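Local coordinates for fatty acid CoA ligase (Marinactinospora thermotolerans, PDB 6SQ8), which belongs to the ANL superfamily of AMP-binding enzymes, with a large N-terminal and a small C-terminal domain, at residues G274-P279 and G485-V490; A424-G429 and R477-T482. All coordinates share one frame; numbering follows the deposited sequence.

Overall arrangement
From the N terminus the chain first builds the part that carries the AMP-binding family core, where strand 269-273 runs out into the loop 274-279 ahead of helix 279-289. In the C-terminal part, strand 422-432, after helix 409-418, supplies the first half of contact 2. That contact closes a short loop when 477-482, following strand 472-475, returns to the face of the strand. Contact 1 closes later, when 485-490 reaches 274-279, so the smaller loop lies wholly within the larger one. Their centres are about 8 Å apart, and the backbone bond from Asp488 N to Pro480 O joins them. Contact 1 ties the C-terminal part to the nucleotide site; contact 2 joins the edge strand of the C-terminal sheet to the loop after strand 472-475.

Contact 1 (G274-P279 and G485-V490); sequences GAPAVP and GKPDKV. With AMP (adenosine monophosphate), chain G; EQ2 (1-ethanoyl-9~{H}-pyrido[3,4-b]indole-3-carboxylic acid), chain F.
At the AMP site, where the C-terminal part of an ANL-superfamily enzyme meets the larger N-terminal part, Lys486, in the AMP and EQ2 pockets, runs its side chain past Gly274 O. The lysine has CG anti to its carbonyl carbon (chi1 -65°), which sets CG 3.6 Å from Gly274 O, and the chain bends again at chi2. At its end NZ donates to AMP O3P at 3.0 Å, and more weakly to O2 of the EQ2 carboxylate at 3.4 Å, the two directions roughly at right angles. Gly274, Ala275 and Pro276 also line the nucleotide: Gly274 N comes within 3.2 Å of AMP N7, and Pro276 CA lies 3.6 Å from C2 of the adenine. Farther from the phosphate, the Pro276 and Pro487 rings meet at their CD corners, 3.9 Å from Pro276 CD to Pro487 CD, while Ala275 CB meets Gly485 O at 4.0 Å. Around this seam, Ala275 packs on Pro247 of helix 247-255 and Pro276 on Arg410 of helix 409-418. Segment 274-279 leads from strand 269-273 into helix 279-289, and Asp488 is the N-cap of helix 489-494, its OD1 accepting weakly from Val490 N and also from Lys491 N.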
# COMPACT_ATOMS: atom_id res chain seq x y z
N GLY A 274 5.32 -0.35 0.63
CA GLY A 274 4.53 0.31 -0.37
C GLY A 274 5.39 1.02 -1.40
O GLY A 274 4.92 1.46 -2.44
N ALA A 275 6.69 1.08 -1.12
CA ALA A 275 7.67 1.77 -1.96
C ALA A 275 9.05 1.19 -1.65
O ALA A 275 9.26 0.66 -0.56
CB ALA A 275 7.59 3.26 -1.68
N PRO A 276 10.03 1.31 -2.57
CA PRO A 276 11.36 0.76 -2.33
C PRO A 276 11.99 1.51 -1.16
O PRO A 276 11.83 2.72 -1.03
CB PRO A 276 12.12 0.97 -3.65
CG PRO A 276 11.05 1.31 -4.66
CD PRO A 276 9.96 2.00 -3.87
N ALA A 277 12.68 0.75 -0.30
CA ALA A 277 13.27 1.28 0.91
C ALA A 277 14.72 1.65 0.61
O ALA A 277 15.37 1.02 -0.22
CB ALA A 277 13.17 0.27 2.02
N VAL A 278 15.21 2.69 1.27
CA VAL A 278 16.60 3.09 1.20
C VAL A 278 17.35 2.33 2.29
O VAL A 278 17.19 2.63 3.47
CB VAL A 278 16.72 4.61 1.35
CG1 VAL A 278 18.15 5.08 1.46
CG2 VAL A 278 16.05 5.32 0.20
N PRO A 279 18.16 1.31 1.94
CA PRO A 279 18.79 0.43 2.92
C PRO A 279 19.49 1.13 4.09
O PRO A 279 19.35 0.70 5.21
CB PRO A 279 19.81 -0.35 2.10
CG PRO A 279 19.13 -0.46 0.76
CD PRO A 279 18.45 0.88 0.56
N GLY A 485 2.26 7.34 -3.81
CA GLY A 485 3.42 7.58 -2.95
C GLY A 485 4.66 6.81 -3.38
O GLY A 485 5.58 6.61 -2.60
N LYS A 486 4.68 6.36 -4.65
CA LYS A 486 5.82 5.67 -5.21
C LYS A 486 6.68 6.66 -6.00
O LYS A 486 6.20 7.70 -6.43
CB LYS A 486 5.38 4.53 -6.13
CG LYS A 486 4.65 3.43 -5.39
CD LYS A 486 4.89 2.09 -5.98
CE LYS A 486 4.06 1.02 -5.31
NZ LYS A 486 2.75 1.52 -4.84
N PRO A 487 7.98 6.36 -6.21
CA PRO A 487 8.84 7.21 -7.02
C PRO A 487 8.31 7.35 -8.45
O PRO A 487 8.16 6.36 -9.15
CB PRO A 487 10.19 6.48 -7.04
CG PRO A 487 10.14 5.59 -5.83
CD PRO A 487 8.69 5.20 -5.68
N ASP A 488 8.08 8.60 -8.86
CA ASP A 488 7.57 8.89 -10.16
C ASP A 488 8.74 8.92 -11.13
O ASP A 488 9.27 9.97 -11.47
CB ASP A 488 6.80 10.22 -10.18
CG ASP A 488 6.11 10.50 -11.49
OD1 ASP A 488 6.44 9.81 -12.48
OD2 ASP A 488 5.26 11.42 -11.52
N LYS A 489 9.13 7.74 -11.61
CA LYS A 489 10.29 7.64 -12.45
C LYS A 489 9.97 8.04 -13.89
O LYS A 489 10.90 8.18 -14.68
CB LYS A 489 10.92 6.25 -12.37
CG LYS A 489 11.88 6.11 -11.21
CD LYS A 489 12.68 4.86 -11.35
CE LYS A 489 13.41 4.49 -10.10
NZ LYS A 489 14.35 3.37 -10.36
N VAL A 490 8.70 8.24 -14.26
CA VAL A 490 8.44 8.78 -15.60
C VAL A 490 8.74 10.28 -15.57
O VAL A 490 9.27 10.82 -16.54
CB VAL A 490 7.04 8.47 -16.18
CG1 VAL A 490 6.54 7.08 -15.78
CG2 VAL A 490 5.99 9.54 -15.85
P AMP G . 1.13 -0.97 -7.12
O1P AMP G . 0.21 -1.80 -6.27
O2P AMP G . 1.25 -1.43 -8.58
O3P AMP G . 0.83 0.50 -6.94
O5' AMP G . 2.59 -1.21 -6.40
C5' AMP G . 3.39 -2.40 -6.47
C4' AMP G . 4.88 -2.10 -6.60
O4' AMP G . 5.38 -1.29 -5.56
C3' AMP G . 5.71 -3.35 -6.52
O3' AMP G . 5.85 -3.79 -7.84
C2' AMP G . 7.04 -2.97 -5.87
O2' AMP G . 8.15 -2.68 -6.75
C1' AMP G . 6.67 -1.73 -5.08
N9 AMP G . 6.65 -2.07 -3.64
C8 AMP G . 5.57 -2.21 -2.83
N7 AMP G . 5.96 -2.53 -1.57
C5 AMP G . 7.32 -2.60 -1.57
C6 AMP G . 8.38 -2.89 -0.58
N6 AMP G . 8.09 -3.17 0.69
N1 AMP G . 9.66 -2.85 -1.01
C2 AMP G . 9.97 -2.56 -2.30
N3 AMP G . 9.06 -2.29 -3.27
C4 AMP G . 7.75 -2.29 -2.95
C1 EQ2 F . 1.72 -5.04 2.16
C2 EQ2 F . 1.94 -3.88 1.24
O1 EQ2 F . 2.86 -3.12 1.46
C3 EQ2 F . 0.98 -3.64 0.10
N1 EQ2 F . 1.41 -2.82 -0.87
C4 EQ2 F . 0.61 -2.53 -1.91
C5 EQ2 F . 1.13 -1.57 -2.95
O2 EQ2 F . 2.30 -1.14 -2.82
O3 EQ2 F . 0.32 -1.24 -3.84
C6 EQ2 F . -0.68 -3.05 -2.02
C7 EQ2 F . -1.15 -3.90 -1.04
C8 EQ2 F . -2.37 -4.62 -0.82
C9 EQ2 F . -3.57 -4.75 -1.52
C10 EQ2 F . -4.56 -5.56 -1.01
C11 EQ2 F . -4.38 -6.24 0.19
C12 EQ2 F . -3.20 -6.16 0.90
C13 EQ2 F . -2.20 -5.33 0.38
N2 EQ2 F . -0.95 -5.06 0.89
C14 EQ2 F . -0.30 -4.20 0.05

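Contact 2 (A424-G429 and R477-T482); sequences AAAVVG and RSIPVT
Ala426 and Ile479 are the residues whose CA atoms come nearest, at 6.9 Å. Segment 424-429 is extended strand, whereas 477-482 is irregular; no hydrogen bond joins them, and the contact is made by side chains set on one face of the strand. Ala424 and Ala426 both direct CB toward the loop, and the intervening Ala425 points the other way, as the alternation of a strand requires. Strand 422-432 is, within this chain, an outermost strand of the three-stranded mixed sheet in the C-terminal portion and pairs antiparallel with 438-445, whose Val444 also packs against Ile479. Ile479 fills the place opposite the alanine pair. Its CG2 stands anti to the backbone N and its CG1 anti to the carbonyl carbon (chi1 -52°), which spreads the two branches over the pair. CG1 lies 4.0 Å from Ala424 CB; CG2 meets Ala426 CB, also at 4.0 Å. The end of the longer branch, CD1, touches the same alanine at CB (3.9 Å) and comes 3.8 Å from Ala426 N, resting against the strand backbone as well as its methyl group. On the face that bears Ala424 and Ala426, helix 489-494 packs alongside the loop, Val492 touching Ala426, Val428 and Pro480. On the other face lies helix 409-418, with Leu416 against Ala425 and Val427.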
# COMPACT_ATOMS: atom_id res chain seq x y z
N ALA A 424 18.64 10.11 -0.86
CA ALA A 424 17.72 9.42 -1.81
C ALA A 424 18.25 9.51 -3.24
O ALA A 424 19.02 10.36 -3.55
CB ALA A 424 16.34 10.03 -1.75
N ALA A 425 17.79 8.62 -4.11
CA ALA A 425 18.21 8.63 -5.50
C ALA A 425 17.17 7.96 -6.39
O ALA A 425 16.59 6.97 -6.04
CB ALA A 425 19.56 7.94 -5.62
N ALA A 426 16.98 8.54 -7.58
CA ALA A 426 16.18 7.92 -8.63
C ALA A 426 17.04 7.80 -9.88
O ALA A 426 17.49 8.79 -10.38
CB ALA A 426 14.93 8.73 -8.87
N VAL A 427 17.29 6.57 -10.33
CA VAL A 427 18.11 6.28 -11.50
C VAL A 427 17.20 5.79 -12.63
O VAL A 427 16.38 4.89 -12.44
CB VAL A 427 19.17 5.23 -11.14
CG1 VAL A 427 19.95 4.75 -12.34
CG2 VAL A 427 20.12 5.73 -10.06
N VAL A 428 17.36 6.40 -13.80
CA VAL A 428 16.54 6.15 -14.98
C VAL A 428 17.46 6.04 -16.19
O VAL A 428 18.60 6.51 -16.16
CB VAL A 428 15.54 7.28 -15.19
CG1 VAL A 428 14.58 7.42 -14.02
CG2 VAL A 428 16.24 8.61 -15.44
N GLY A 429 16.95 5.42 -17.26
CA GLY A 429 17.59 5.41 -18.57
C GLY A 429 16.88 6.35 -19.55
O GLY A 429 15.66 6.52 -19.50
N ARG A 477 15.67 18.66 -4.79
CA ARG A 477 15.25 18.86 -3.40
C ARG A 477 14.52 17.61 -2.91
O ARG A 477 14.67 17.22 -1.75
CB ARG A 477 14.47 20.16 -3.19
CG ARG A 477 13.14 20.28 -3.91
CD ARG A 477 12.51 21.65 -3.64
NE ARG A 477 12.22 21.85 -2.22
CZ ARG A 477 12.97 22.55 -1.37
NH1 ARG A 477 14.08 23.15 -1.77
NH2 ARG A 477 12.59 22.65 -0.10
N SER A 478 13.78 16.94 -3.80
CA SER A 478 13.11 15.67 -3.45
C SER A 478 12.85 14.83 -4.69
O SER A 478 12.93 15.32 -5.81
CB SER A 478 11.83 15.94 -2.72
OG SER A 478 10.84 16.42 -3.62
N ILE A 479 12.54 13.55 -4.47
CA ILE A 479 12.15 12.65 -5.55
C ILE A 479 10.64 12.77 -5.70
O ILE A 479 9.91 12.57 -4.74
CB ILE A 479 12.58 11.20 -5.26
CG1 ILE A 479 14.06 11.08 -4.90
CG2 ILE A 479 12.22 10.31 -6.43
CD1 ILE A 479 15.02 11.40 -6.03
N PRO A 480 10.13 13.09 -6.91
CA PRO A 480 8.69 13.21 -7.12
C PRO A 480 8.03 11.84 -6.91
O PRO A 480 8.58 10.81 -7.29
CB PRO A 480 8.56 13.66 -8.58
CG PRO A 480 9.82 13.17 -9.22
CD PRO A 480 10.89 13.31 -8.15
N VAL A 481 6.84 11.87 -6.31
CA VAL A 481 6.09 10.68 -6.02
C VAL A 481 4.77 10.72 -6.81
O VAL A 481 4.23 11.79 -7.07
CB VAL A 481 5.83 10.53 -4.51
CG1 VAL A 481 7.13 10.29 -3.77
CG2 VAL A 481 5.06 11.70 -3.92
N THR A 482 4.28 9.53 -7.17
CA THR A 482 2.94 9.33 -7.74
C THR A 482 1.92 9.62 -6.64
O THR A 482 2.28 9.75 -5.47
CB THR A 482 2.78 7.91 -8.32
OG1 THR A 482 2.71 6.99 -7.23
CG2 THR A 482 3.89 7.51 -9.27